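Local coordinates for CglIIR protein (Corynebacterium glutamicum, PDB 6F1S) that serves as the H subunit, a helicase-like and probably NTP-hydrolysing motor, of the CglI restriction endonuclease, represented here by its C-terminal domain, at residues 19-24 / 154-159; 59-64 / 75-80; 91-96 / 124-129; 107-112 / 130-135. All blocks are in the same frame, centred on the assembly; numbering follows the deposited sequence.

Contact 1. Residues 19-24 / 154-159; sequences GVNYFA and VPNIKL
Y22 and I157 form an antiparallel hydrogen-bonded pair: Y22 N donates to I157 O at 2.8 Å, and I157 N returns a bond to Y22 O at 2.7 Å. Further backbone bonds flank this pair, a longer one from A24 N to P155 O (3.2 Å) and one from G19 N to L159 O (2.9 Å). Between the Y22-I157 and A24-P155 bonds, F23 and N156 make a non-hydrogen-bonded pair. These backbone bonds add strand 21-23, beside strand 152-158, as one of the two outermost strands of a mixed five-stranded sheet. On the face that carries N21, F23, N156 and K158, two amides meet. N156 has CG anti to its N (chi1 173°), which brings its amide close to N21, and ND2 donates to N21 OD1 at 3.0 Å in an almost straight bond. The acceptor lies in the amide plane of N156, yet the donor stands above the carbonyl plane of N21, the two planes being turned 62° apart. Next to the amide pair, K158 CD lies 3.5 Å from N21 OD1, and V154 CG1 meets the edge of the F23 ring at CD2 (3.8 Å). On the reverse face Y22 CB packs against I157 CG1. Farther out, S118 OG of helix 112-120 bonds N21 ND2, and the carbonyl of E121 takes a bond from K158 NZ, while F76 of helix 73-86 covers I157 and L159.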
loop_
_atom_site.group_PDB
_atom_site.type_symbol
_atom_site.label_atom_id
_atom_site.label_comp_id
_atom_site.label_asym_id
_atom_site.label_seq_id
_atom_site.Cartn_x
_atom_site.Cartn_y
_atom_site.Cartn_z
ATOM N N GLY A 19 -7.319 -8.200 -10.888
ATOM C CA GLY A 19 -6.251 -8.134 -11.870
ATOM C C GLY A 19 -5.795 -6.731 -12.214
ATOM O O GLY A 19 -5.001 -6.539 -13.132
ATOM N N VAL A 20 -6.298 -5.748 -11.474
ATOM C CA VAL A 20 -5.941 -4.350 -11.688
ATOM C C VAL A 20 -5.270 -3.768 -10.440
ATOM O O VAL A 20 -5.691 -4.047 -9.313
ATOM C CB VAL A 20 -7.191 -3.512 -12.062
ATOM C CG1 VAL A 20 -6.837 -2.039 -12.227
ATOM C CG2 VAL A 20 -7.838 -4.055 -13.338
ATOM N N ASN A 21 -4.205 -2.991 -10.641
ATOM C CA ASN A 21 -3.576 -2.238 -9.555
ATOM C C ASN A 21 -4.391 -0.998 -9.204
ATOM O O ASN A 21 -4.860 -0.290 -10.085
ATOM C CB ASN A 21 -2.152 -1.807 -9.928
ATOM C CG ASN A 21 -1.127 -2.912 -9.752
ATOM O OD1 ASN A 21 -1.114 -3.621 -8.745
ATOM N ND2 ASN A 21 -0.242 -3.047 -10.732
ATOM N N TYR A 22 -4.552 -0.732 -7.917
ATOM C CA TYR A 22 -5.132 0.531 -7.474
ATOM C C TYR A 22 -4.267 1.101 -6.367
ATOM O O TYR A 22 -3.971 0.409 -5.396
ATOM C CB TYR A 22 -6.569 0.348 -6.971
ATOM C CG TYR A 22 -7.530 -0.244 -7.977
ATOM C CD1 TYR A 22 -8.168 0.559 -8.916
ATOM C CD2 TYR A 22 -7.810 -1.603 -7.980
ATOM C CE1 TYR A 22 -9.054 0.018 -9.837
ATOM C CE2 TYR A 22 -8.691 -2.153 -8.895
ATOM C CZ TYR A 22 -9.311 -1.339 -9.821
ATOM O OH TYR A 22 -10.189 -1.891 -10.731
ATOM N N PHE A 23 -3.843 2.349 -6.501
ATOM C CA PHE A 23 -3.079 2.959 -5.421
ATOM C C PHE A 23 -3.701 4.284 -4.981
ATOM O O PHE A 23 -4.326 4.984 -5.768
ATOM C CB PHE A 23 -1.605 3.145 -5.829
ATOM C CG PHE A 23 -1.302 4.459 -6.507
ATOM C CD1 PHE A 23 -1.449 4.596 -7.880
ATOM C CD2 PHE A 23 -0.836 5.545 -5.774
ATOM C CE1 PHE A 23 -1.157 5.795 -8.514
ATOM C CE2 PHE A 23 -0.543 6.748 -6.394
ATOM C CZ PHE A 23 -0.702 6.875 -7.773
ATOM N N ALA A 24 -3.535 4.603 -3.705
ATOM C CA ALA A 24 -4.020 5.858 -3.153
ATOM C C ALA A 24 -3.160 7.025 -3.619
ATOM O O ALA A 24 -1.976 7.101 -3.300
ATOM C CB ALA A 24 -4.041 5.796 -1.629
ATOM N N VAL A 154 2.624 4.795 0.881
ATOM C CA VAL A 154 1.575 4.786 -0.134
ATOM C C VAL A 154 1.172 3.348 -0.477
ATOM O O VAL A 154 2.014 2.534 -0.851
ATOM C CB VAL A 154 2.021 5.520 -1.411
ATOM C CG1 VAL A 154 0.851 5.684 -2.358
ATOM C CG2 VAL A 154 2.623 6.877 -1.063
ATOM N N PRO A 155 -0.119 3.028 -0.328
ATOM C CA PRO A 155 -0.598 1.668 -0.589
ATOM C C PRO A 155 -1.030 1.424 -2.038
ATOM O O PRO A 155 -1.643 2.279 -2.667
ATOM C CB PRO A 155 -1.798 1.552 0.353
ATOM C CG PRO A 155 -2.354 2.946 0.376
ATOM C CD PRO A 155 -1.161 3.874 0.283
ATOM N N ASN A 156 -0.697 0.248 -2.549
ATOM C CA ASN A 156 -1.152 -0.197 -3.857
ATOM C C ASN A 156 -1.730 -1.589 -3.697
ATOM O O ASN A 156 -1.046 -2.497 -3.245
ATOM C CB ASN A 156 -0.003 -0.193 -4.873
ATOM C CG ASN A 156 -0.392 -0.816 -6.206
ATOM O OD1 ASN A 156 -0.681 -0.111 -7.173
ATOM N ND2 ASN A 156 -0.395 -2.145 -6.265
ATOM N N ILE A 157 -2.999 -1.751 -4.047
ATOM C CA ILE A 157 -3.674 -3.027 -3.860
ATOM C C ILE A 157 -4.037 -3.657 -5.194
ATOM O O ILE A 157 -4.218 -2.964 -6.196
ATOM C CB ILE A 157 -4.954 -2.872 -3.013
ATOM C CG1 ILE A 157 -5.922 -1.911 -3.704
ATOM C CG2 ILE A 157 -4.614 -2.379 -1.610
ATOM C CD1 ILE A 157 -7.211 -1.685 -2.955
ATOM N N LYS A 158 -4.134 -4.980 -5.195
ATOM C CA LYS A 158 -4.494 -5.726 -6.387
ATOM C C LYS A 158 -5.136 -7.043 -5.974
ATOM O O LYS A 158 -4.527 -7.838 -5.260
ATOM C CB LYS A 158 -3.264 -5.967 -7.263
ATOM C CG LYS A 158 -3.524 -6.770 -8.529
ATOM C CD LYS A 158 -2.254 -6.847 -9.374
ATOM C CE LYS A 158 -2.478 -7.611 -10.663
ATOM N NZ LYS A 158 -2.612 -9.070 -10.414
ATOM N N LEU A 159 -6.376 -7.258 -6.400
ATOM C CA LEU A 159 -7.079 -8.504 -6.104
ATOM C C LEU A 159 -6.745 -9.554 -7.166
ATOM O O LEU A 159 -6.467 -9.210 -8.317
ATOM C CB LEU A 159 -8.593 -8.262 -6.017
ATOM C CG LEU A 159 -9.106 -7.508 -4.777
ATOM C CD1 LEU A 159 -10.561 -7.122 -4.925
ATOM C CD2 LEU A 159 -8.927 -8.329 -3.517
#

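Contact 2. Residues 59-64 / 75-80; sequences TILNAF and TFKAAL
L61 meets F76 and K77 through a single methyl, CD1, which gathers most of the apolar contact. CD1 sits at the edge of the F76 ring, near its plane, 3.6 Å from CD2, and the two side chains cross at about a right angle. F76 has CG anti to its backbone N (chi1 -179°), which sets the ring so that its CD2 edge meets this methyl. The same methyl has K77 CG on its flank at 3.9 Å and L80 CD1 a little farther away, at 4.2 Å. Within its own helix L80 lays CG over one face of the F76 ring, toward the rim, so the ring is held both from the edge and from above. This inner part is buried, and L80 packs in addition on M54, I57 and I58.

The outer side is polar and much looser. K77 bends at chi3 (-66°) and brings its ammonium end to the exposed amide of N62, where NZ bonds OD1; the modelled NZ to OD1 distance of 2.5 Å is too short, and the exact geometry of this bond is doubtful. A water joins the two segments a second time, accepting from K77 NZ (3.1 Å) and donating to L61 O (3.2 Å). That carbonyl also receives F64 N in a type I turn from L61 to F64. Helices 54-61 and 73-86 thus pack side by side on one face of the mixed sheet, forming part of a helical layer of an alpha/beta domain.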
loop_
_atom_site.group_PDB
_atom_site.type_symbol
_atom_site.label_atom_id
_atom_site.label_comp_id
_atom_site.label_asym_id
_atom_site.label_seq_id
_atom_site.Cartn_x
_atom_site.Cartn_y
_atom_site.Cartn_z
ATOM N N THR A 59 -5.586 -4.796 9.580
ATOM C CA THR A 59 -5.120 -3.944 10.668
ATOM C C THR A 59 -4.211 -2.839 10.151
ATOM O O THR A 59 -4.293 -1.694 10.596
ATOM C CB THR A 59 -4.373 -4.775 11.731
ATOM O OG1 THR A 59 -5.241 -5.803 12.227
ATOM C CG2 THR A 59 -3.910 -3.896 12.885
ATOM N N ILE A 60 -3.345 -3.197 9.209
ATOM C CA ILE A 60 -2.430 -2.246 8.588
ATOM C C ILE A 60 -3.198 -1.251 7.724
ATOM O O ILE A 60 -2.950 -0.046 7.775
ATOM C CB ILE A 60 -1.372 -2.978 7.739
ATOM C CG1 ILE A 60 -0.383 -3.708 8.654
ATOM C CG2 ILE A 60 -0.656 -2.013 6.807
ATOM C CD1 ILE A 60 0.511 -4.685 7.934
ATOM N N LEU A 61 -4.151 -1.762 6.950
ATOM C CA LEU A 61 -4.977 -0.916 6.099
ATOM C C LEU A 61 -5.799 0.081 6.917
ATOM O O LEU A 61 -5.997 1.221 6.492
ATOM C CB LEU A 61 -5.896 -1.779 5.223
ATOM C CG LEU A 61 -5.200 -2.600 4.127
ATOM C CD1 LEU A 61 -6.186 -3.504 3.397
ATOM C CD2 LEU A 61 -4.478 -1.696 3.137
ATOM N N ASN A 62 -6.260 -0.338 8.095
ATOM C CA ASN A 62 -7.038 0.538 8.973
ATOM C C ASN A 62 -6.250 1.739 9.466
ATOM O O ASN A 62 -6.826 2.710 9.941
ATOM C CB ASN A 62 -7.565 -0.233 10.182
ATOM C CG ASN A 62 -8.733 -1.122 9.839
ATOM O OD1 ASN A 62 -9.554 -0.784 8.985
ATOM N ND2 ASN A 62 -8.816 -2.269 10.497
ATOM N N ALA A 63 -4.928 1.670 9.364
ATOM C CA ALA A 63 -4.091 2.784 9.774
ATOM C C ALA A 63 -4.178 3.907 8.752
ATOM O O ALA A 63 -3.705 5.020 8.994
ATOM C CB ALA A 63 -2.660 2.335 9.956
ATOM N N PHE A 64 -4.792 3.607 7.608
ATOM C CA PHE A 64 -4.932 4.577 6.529
ATOM C C PHE A 64 -6.315 5.210 6.500
ATOM O O PHE A 64 -7.325 4.553 6.764
ATOM C CB PHE A 64 -4.659 3.926 5.166
ATOM C CG PHE A 64 -3.207 3.617 4.906
ATOM C CD1 PHE A 64 -2.409 4.511 4.211
ATOM C CD2 PHE A 64 -2.647 2.423 5.336
ATOM C CE1 PHE A 64 -1.070 4.219 3.953
ATOM C CE2 PHE A 64 -1.316 2.131 5.086
ATOM C CZ PHE A 64 -0.525 3.034 4.397
ATOM N N THR A 75 -14.096 -1.611 0.457
ATOM C CA THR A 75 -14.416 -2.689 -0.481
ATOM C C THR A 75 -13.314 -3.737 -0.532
ATOM O O THR A 75 -13.580 -4.940 -0.518
ATOM C CB THR A 75 -14.655 -2.143 -1.907
ATOM O OG1 THR A 75 -15.874 -1.398 -1.927
ATOM C CG2 THR A 75 -14.759 -3.270 -2.915
ATOM N N PHE A 76 -12.074 -3.272 -0.597
ATOM C CA PHE A 76 -10.923 -4.164 -0.649
ATOM C C PHE A 76 -10.874 -5.033 0.604
ATOM O O PHE A 76 -10.708 -6.250 0.518
ATOM C CB PHE A 76 -9.632 -3.360 -0.808
ATOM C CG PHE A 76 -8.394 -4.208 -0.901
ATOM C CD1 PHE A 76 -8.115 -4.929 -2.052
ATOM C CD2 PHE A 76 -7.502 -4.274 0.158
ATOM C CE1 PHE A 76 -6.973 -5.706 -2.145
ATOM C CE2 PHE A 76 -6.355 -5.051 0.075
ATOM C CZ PHE A 76 -6.091 -5.769 -1.079
ATOM N N LYS A 77 -11.044 -4.401 1.761
ATOM C CA LYS A 77 -11.086 -5.123 3.027
ATOM C C LYS A 77 -12.237 -6.130 3.043
ATOM O O LYS A 77 -12.065 -7.267 3.484
ATOM C CB LYS A 77 -11.202 -4.147 4.202
ATOM C CG LYS A 77 -9.877 -3.465 4.561
ATOM C CD LYS A 77 -9.974 -2.675 5.856
ATOM C CE LYS A 77 -10.923 -1.495 5.716
ATOM N NZ LYS A 77 -11.109 -0.774 7.006
ATOM N N ALA A 78 -13.397 -5.720 2.540
ATOM C CA ALA A 78 -14.540 -6.625 2.436
ATOM C C ALA A 78 -14.201 -7.841 1.573
ATOM O O ALA A 78 -14.538 -8.973 1.922
ATOM C CB ALA A 78 -15.752 -5.896 1.875
ATOM N N ALA A 79 -13.520 -7.600 0.454
ATOM C CA ALA A 79 -13.092 -8.681 -0.430
ATOM C C ALA A 79 -12.166 -9.655 0.287
ATOM O O ALA A 79 -12.267 -10.866 0.104
ATOM C CB ALA A 79 -12.405 -8.117 -1.660
ATOM N N LEU A 80 -11.265 -9.121 1.105
ATOM C CA LEU A 80 -10.326 -9.952 1.847
ATOM C C LEU A 80 -11.043 -10.841 2.856
ATOM O O LEU A 80 -10.669 -11.999 3.040
ATOM C CB LEU A 80 -9.286 -9.086 2.556
ATOM C CG LEU A 80 -8.393 -8.246 1.645
ATOM C CD1 LEU A 80 -7.437 -7.422 2.479
ATOM C CD2 LEU A 80 -7.633 -9.124 0.656
HETATM O O HOH W 1 -9.191 1.576 6.304
#

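Contact 3. Residues 91-96 / 124-129; sequences TARMVL and HPLLIL
R93 and L126 stand side by side, pointing the same way, on neighbouring parallel strands. These strands, 92-100 and 126-132, are the two beta arms of a beta-alpha-beta crossover whose helix is 112-120. Their alignment is set by regular backbone bonds, among them R93 N to P125 O and L127 N to R93 O, both 2.8 Å, and from R93-L126 to L96-L129 each residue is matched to a partner whose side chain leaves the sheet on the same side.

On one face, L126 CD1 lies against the aliphatic shaft of R93, 3.8 Å from CB. The arginine runs extended from CG to NE and carries its guanidinium away from the strand pair, to salt bridges with D49 and E121, so the hydrophobic stem and the charged head serve different neighbours. Farther along this face V95 CB faces I128 CG1 at 4.2 Å.

On the other face the paired side chains are apolar. The selenium of selenomethionine 94 comes 3.9 Å from L127 CD2, and the chain bends there at chi3 (78°). L96 CD2 rests on L129 CD1 at 3.6 Å, again with the two side chains pointing the same way. Helices 32-46 and 54-61 lie over this face: Y42 touches M94 and L96, and I57 touches L127.

Where the pair begins, T91 and H124 also lie side by side. The backbone N of H124 bonds E121 OE1, and H124 ND1 donates to T91 O at 2.7 Å. T91 O lies near the plane of the ring, at its edge, while ND1 stands 43° above the plane of the T91 carbonyl.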
loop_
_atom_site.group_PDB
_atom_site.type_symbol
_atom_site.label_atom_id
_atom_site.label_comp_id
_atom_site.label_asym_id
_atom_site.label_seq_id
_atom_site.Cartn_x
_atom_site.Cartn_y
_atom_site.Cartn_z
ATOM N N THR A 91 -3.496 -16.609 1.925
ATOM C CA THR A 91 -2.805 -15.489 2.543
ATOM C C THR A 91 -2.602 -14.363 1.533
ATOM O O THR A 91 -2.644 -14.581 0.320
ATOM C CB THR A 91 -1.431 -15.909 3.125
ATOM O OG1 THR A 91 -0.619 -16.484 2.093
ATOM C CG2 THR A 91 -1.607 -16.923 4.245
ATOM N N ALA A 92 -2.391 -13.157 2.043
ATOM C CA ALA A 92 -2.065 -12.026 1.194
ATOM C C ALA A 92 -0.558 -11.916 1.041
ATOM O O ALA A 92 0.200 -12.353 1.909
ATOM C CB ALA A 92 -2.643 -10.735 1.764
ATOM N N ARG A 93 -0.132 -11.347 -0.079
ATOM C CA ARG A 93 1.272 -11.040 -0.304
ATOM C C ARG A 93 1.506 -9.557 -0.030
ATOM O O ARG A 93 0.726 -8.704 -0.460
ATOM C CB ARG A 93 1.682 -11.408 -1.731
ATOM C CG ARG A 93 3.163 -11.239 -2.036
ATOM C CD ARG A 93 3.465 -11.711 -3.445
ATOM N NE ARG A 93 4.867 -11.542 -3.813
ATOM C CZ ARG A 93 5.342 -11.705 -5.045
ATOM N NH1 ARG A 93 4.525 -12.039 -6.038
ATOM N NH2 ARG A 93 6.635 -11.530 -5.285
HETATM N N MSE A 94 2.566 -9.253 0.708
HETATM C CA MSE A 94 2.871 -7.868 1.039
HETATM C C MSE A 94 4.308 -7.511 0.677
HETATM O O MSE A 94 5.258 -8.207 1.057
HETATM C CB MSE A 94 2.619 -7.584 2.524
HETATM C CG MSE A 94 2.806 -6.111 2.876
HETATM SE SE MSE A 94 2.100 -5.575 4.625
HETATM C CE MSE A 94 3.526 -6.265 5.764
ATOM N N VAL A 95 4.445 -6.419 -0.069
ATOM C CA VAL A 95 5.741 -5.928 -0.500
ATOM C C VAL A 95 5.976 -4.537 0.085
ATOM O O VAL A 95 5.162 -3.630 -0.095
ATOM C CB VAL A 95 5.846 -5.892 -2.044
ATOM C CG1 VAL A 95 7.167 -5.291 -2.490
ATOM C CG2 VAL A 95 5.665 -7.296 -2.618
ATOM N N LEU A 96 7.082 -4.391 0.810
ATOM C CA LEU A 96 7.459 -3.128 1.430
ATOM C C LEU A 96 8.714 -2.590 0.769
ATOM O O LEU A 96 9.752 -3.251 0.790
ATOM C CB LEU A 96 7.708 -3.298 2.934
ATOM C CG LEU A 96 6.639 -3.966 3.800
ATOM C CD1 LEU A 96 7.113 -4.074 5.250
ATOM C CD2 LEU A 96 5.325 -3.214 3.720
ATOM N N HIS A 124 -2.316 -14.528 -4.972
ATOM C CA HIS A 124 -2.441 -13.829 -3.699
ATOM C C HIS A 124 -2.975 -12.415 -3.867
ATOM O O HIS A 124 -2.520 -11.675 -4.739
ATOM C CB HIS A 124 -1.087 -13.766 -2.982
ATOM C CG HIS A 124 -0.539 -15.103 -2.588
ATOM N ND1 HIS A 124 -0.985 -15.795 -1.484
ATOM C CD2 HIS A 124 0.432 -15.866 -3.144
ATOM C CE1 HIS A 124 -0.321 -16.932 -1.382
ATOM N NE2 HIS A 124 0.545 -16.998 -2.377
ATOM N N PRO A 125 -3.951 -12.035 -3.031
ATOM C CA PRO A 125 -4.259 -10.610 -2.893
ATOM C C PRO A 125 -2.968 -9.877 -2.555
ATOM O O PRO A 125 -2.227 -10.341 -1.690
ATOM C CB PRO A 125 -5.254 -10.569 -1.733
ATOM C CG PRO A 125 -5.862 -11.927 -1.711
ATOM C CD PRO A 125 -4.791 -12.874 -2.160
ATOM N N LEU A 126 -2.689 -8.778 -3.244
ATOM C CA LEU A 126 -1.383 -8.146 -3.156
ATOM C C LEU A 126 -1.455 -6.732 -2.581
ATOM O O LEU A 126 -2.236 -5.903 -3.045
ATOM C CB LEU A 126 -0.726 -8.114 -4.543
ATOM C CG LEU A 126 0.658 -7.477 -4.632
ATOM C CD1 LEU A 126 1.660 -8.247 -3.788
ATOM C CD2 LEU A 126 1.129 -7.393 -6.078
ATOM N N LEU A 127 -0.642 -6.472 -1.560
ATOM C CA LEU A 127 -0.468 -5.121 -1.028
ATOM C C LEU A 127 0.984 -4.682 -1.180
ATOM O O LEU A 127 1.899 -5.312 -0.642
ATOM C CB LEU A 127 -0.890 -5.042 0.445
ATOM C CG LEU A 127 -0.625 -3.719 1.188
ATOM C CD1 LEU A 127 -1.502 -2.589 0.659
ATOM C CD2 LEU A 127 -0.790 -3.860 2.706
ATOM N N ILE A 128 1.194 -3.609 -1.930
ATOM C CA ILE A 128 2.520 -3.028 -2.074
ATOM C C ILE A 128 2.553 -1.688 -1.349
ATOM O O ILE A 128 1.733 -0.813 -1.621
ATOM C CB ILE A 128 2.900 -2.835 -3.560
ATOM C CG1 ILE A 128 2.818 -4.170 -4.312
ATOM C CG2 ILE A 128 4.279 -2.219 -3.684
ATOM C CD1 ILE A 128 3.213 -4.079 -5.791
ATOM N N LEU A 129 3.489 -1.532 -0.419
ATOM C CA LEU A 129 3.623 -0.279 0.318
ATOM C C LEU A 129 4.939 0.421 -0.029
ATOM O O LEU A 129 6.015 -0.165 0.075
ATOM C CB LEU A 129 3.522 -0.528 1.829
ATOM C CG LEU A 129 2.117 -0.871 2.343
ATOM C CD1 LEU A 129 2.139 -1.462 3.752
ATOM C CD2 LEU A 129 1.223 0.345 2.305
#

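Contact 4. Residues 107-112 / 130-135; sequences GALLSP and YRIEGV. With EDO (1,2-ethanediol), chain C.
Y130, on strand 126-132, points its side chain at the loop that precedes helix 112-120, the helical link of a beta-alpha-beta unit, and S111 of that loop is the N-cap of the helix. At the root, Y130 CB lies 4.1 Å from L109 CD1. Next outward, Y130 CD2 touches both CG and CD1 of L109, the latter at 3.8 Å; leucine and tyrosine slide past each other in opposite directions, and L109 CD1 also lies 4.4 Å from I132 CD1. Here L109 has CG anti to its backbone N (chi1 180°), a turn that brings the branched end over to the tyrosine.

Halfway along the ring the surroundings become mixed. Y130 CE2 approaches L109 O at 3.4 Å, while CE1 is met by L110 CD2 at 4.1 Å, the L110 side chain crossing the tyrosine at about a right angle. L110 in turn packs on N21 and N156.

At the tip the place of the phenol oxygen is less sure than the rest, since it is too close to another atom. As modelled, Y130 OH accepts a bond from S111 N at 3.0 Å, with the NH coming in at the ring edge. S111 OG, placed between its backbone N and carbonyl carbon, caps the helix through D114 N. A 1,2-ethanediol, probably from the crystallisation liquor, also borders the ring edge: its C1 is 3.5 Å from Y130 CE2, and its O1 donates to L109 O at 3.2 Å.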
loop_
_atom_site.group_PDB
_atom_site.type_symbol
_atom_site.label_atom_id
_atom_site.label_comp_id
_atom_site.label_asym_id
_atom_site.label_seq_id
_atom_site.Cartn_x
_atom_site.Cartn_y
_atom_site.Cartn_z
ATOM N N GLY A 107 0.281 10.596 -10.897
ATOM C CA GLY A 107 -0.585 9.620 -11.532
ATOM C C GLY A 107 -0.082 8.191 -11.495
ATOM O O GLY A 107 -0.781 7.274 -11.928
ATOM N N ALA A 108 1.126 7.997 -10.974
ATOM C CA ALA A 108 1.735 6.669 -10.926
ATOM C C ALA A 108 2.535 6.484 -9.646
ATOM O O ALA A 108 2.949 7.463 -9.020
ATOM C CB ALA A 108 2.626 6.452 -12.137
ATOM N N LEU A 109 2.751 5.230 -9.261
ATOM C CA LEU A 109 3.503 4.928 -8.045
ATOM C C LEU A 109 4.619 3.916 -8.286
ATOM O O LEU A 109 5.783 4.189 -8.010
ATOM C CB LEU A 109 2.575 4.389 -6.952
ATOM C CG LEU A 109 3.285 4.042 -5.640
ATOM C CD1 LEU A 109 3.847 5.310 -5.000
ATOM C CD2 LEU A 109 2.355 3.302 -4.681
ATOM N N LEU A 110 4.245 2.752 -8.810
ATOM C CA LEU A 110 5.134 1.596 -8.892
ATOM C C LEU A 110 6.315 1.745 -9.845
ATOM O O LEU A 110 6.218 2.365 -10.904
ATOM C CB LEU A 110 4.333 0.356 -9.299
ATOM C CG LEU A 110 3.157 -0.008 -8.394
ATOM C CD1 LEU A 110 2.471 -1.264 -8.913
ATOM C CD2 LEU A 110 3.623 -0.184 -6.947
ATOM N N SER A 111 7.430 1.155 -9.429
ATOM C CA SER A 111 8.629 0.997 -10.239
ATOM C C SER A 111 8.387 -0.029 -11.350
ATOM O O SER A 111 7.432 -0.806 -11.272
ATOM C CB SER A 111 9.788 0.538 -9.356
ATOM O OG SER A 111 9.681 -0.855 -9.118
ATOM N N PRO A 112 9.257 -0.052 -12.379
ATOM C CA PRO A 112 9.078 -1.066 -13.428
ATOM C C PRO A 112 9.154 -2.486 -12.879
ATOM O O PRO A 112 8.451 -3.369 -13.364
ATOM C CB PRO A 112 10.240 -0.791 -14.385
ATOM C CG PRO A 112 10.611 0.638 -14.138
ATOM C CD PRO A 112 10.379 0.858 -12.681
ATOM N N TYR A 130 4.832 1.672 -0.463
ATOM C CA TYR A 130 5.997 2.482 -0.804
ATOM C C TYR A 130 6.241 3.543 0.259
ATOM O O TYR A 130 5.351 4.350 0.550
ATOM C CB TYR A 130 5.819 3.163 -2.166
ATOM C CG TYR A 130 6.333 2.381 -3.357
ATOM C CD1 TYR A 130 6.338 0.996 -3.355
ATOM C CD2 TYR A 130 6.812 3.037 -4.488
ATOM C CE1 TYR A 130 6.798 0.281 -4.446
ATOM C CE2 TYR A 130 7.280 2.330 -5.579
ATOM C CZ TYR A 130 7.271 0.949 -5.550
ATOM O OH TYR A 130 7.733 0.222 -6.625
ATOM N N ARG A 131 7.440 3.543 0.835
ATOM C CA ARG A 131 7.812 4.555 1.819
ATOM C C ARG A 131 8.537 5.702 1.131
ATOM O O ARG A 131 9.597 5.516 0.549
ATOM C CB ARG A 131 8.687 3.955 2.923
ATOM C CG ARG A 131 8.865 4.843 4.157
ATOM C CD ARG A 131 9.873 4.235 5.126
ATOM N NE ARG A 131 9.951 4.965 6.387
ATOM C CZ ARG A 131 10.743 6.012 6.594
ATOM N NH1 ARG A 131 11.521 6.461 5.616
ATOM N NH2 ARG A 131 10.754 6.615 7.776
ATOM N N ILE A 132 7.950 6.891 1.197
ATOM C CA ILE A 132 8.518 8.065 0.545
ATOM C C ILE A 132 8.872 9.129 1.570
ATOM O O ILE A 132 8.021 9.551 2.353
ATOM C CB ILE A 132 7.550 8.662 -0.487
ATOM C CG1 ILE A 132 7.219 7.626 -1.557
ATOM C CG2 ILE A 132 8.141 9.921 -1.115
ATOM C CD1 ILE A 132 6.140 8.065 -2.518
ATOM N N GLU A 133 10.130 9.559 1.549
ATOM C CA GLU A 133 10.637 10.526 2.513
ATOM C C GLU A 133 11.555 11.543 1.837
ATOM O O GLU A 133 12.296 11.201 0.923
ATOM C CB GLU A 133 11.382 9.803 3.636
ATOM C CG GLU A 133 11.849 10.691 4.769
ATOM C CD GLU A 133 12.983 10.068 5.562
ATOM O OE1 GLU A 133 12.764 9.032 6.221
ATOM O OE2 GLU A 133 14.103 10.616 5.519
ATOM N N GLY A 134 11.495 12.794 2.287
ATOM C CA GLY A 134 12.403 13.828 1.819
ATOM C C GLY A 134 12.092 14.342 0.428
ATOM O O GLY A 134 12.994 14.639 -0.352
ATOM N N VAL A 135 10.804 14.461 0.127
ATOM C CA VAL A 135 10.328 14.859 -1.191
ATOM C C VAL A 135 9.458 16.116 -1.083
ATOM O O VAL A 135 9.444 16.966 -1.982
ATOM C CB VAL A 135 9.537 13.695 -1.849
ATOM C CG1 VAL A 135 8.446 14.198 -2.766
ATOM C CG2 VAL A 135 10.481 12.758 -2.586
HETATM C C1 EDO C . 9.631 3.734 -7.712
HETATM O O1 EDO C . 8.912 4.204 -8.863
HETATM C C2 EDO C . 11.088 4.183 -7.757
HETATM O O2 EDO C . 11.304 5.267 -6.844
#

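Contacts 1, 3 and 4 meet in one mixed sheet. Strand 152-158 of contact 1 is bonded to strand 126-132, with N156 N 2.8 Å from I128 O and V154 N 2.8 Å from Y130 O, so contacts 3 and 4 succeed each other along its neighbour. Contact 2 lies on the face bearing I157 and L127: F64 CE1 reaches P155 CD of contact 1 at 3.7 Å, and L80 CD2 reaches P125 CB of contact 3 at 3.7 Å. Contacts 2 and 4 sit on opposite sides of the chain's centre, about 21 Å apart between centres, and do not touch. The ethanediol belongs to contact 4, whose L110 CD2 lies 3.9 Å from I128 CG2 of contact 3.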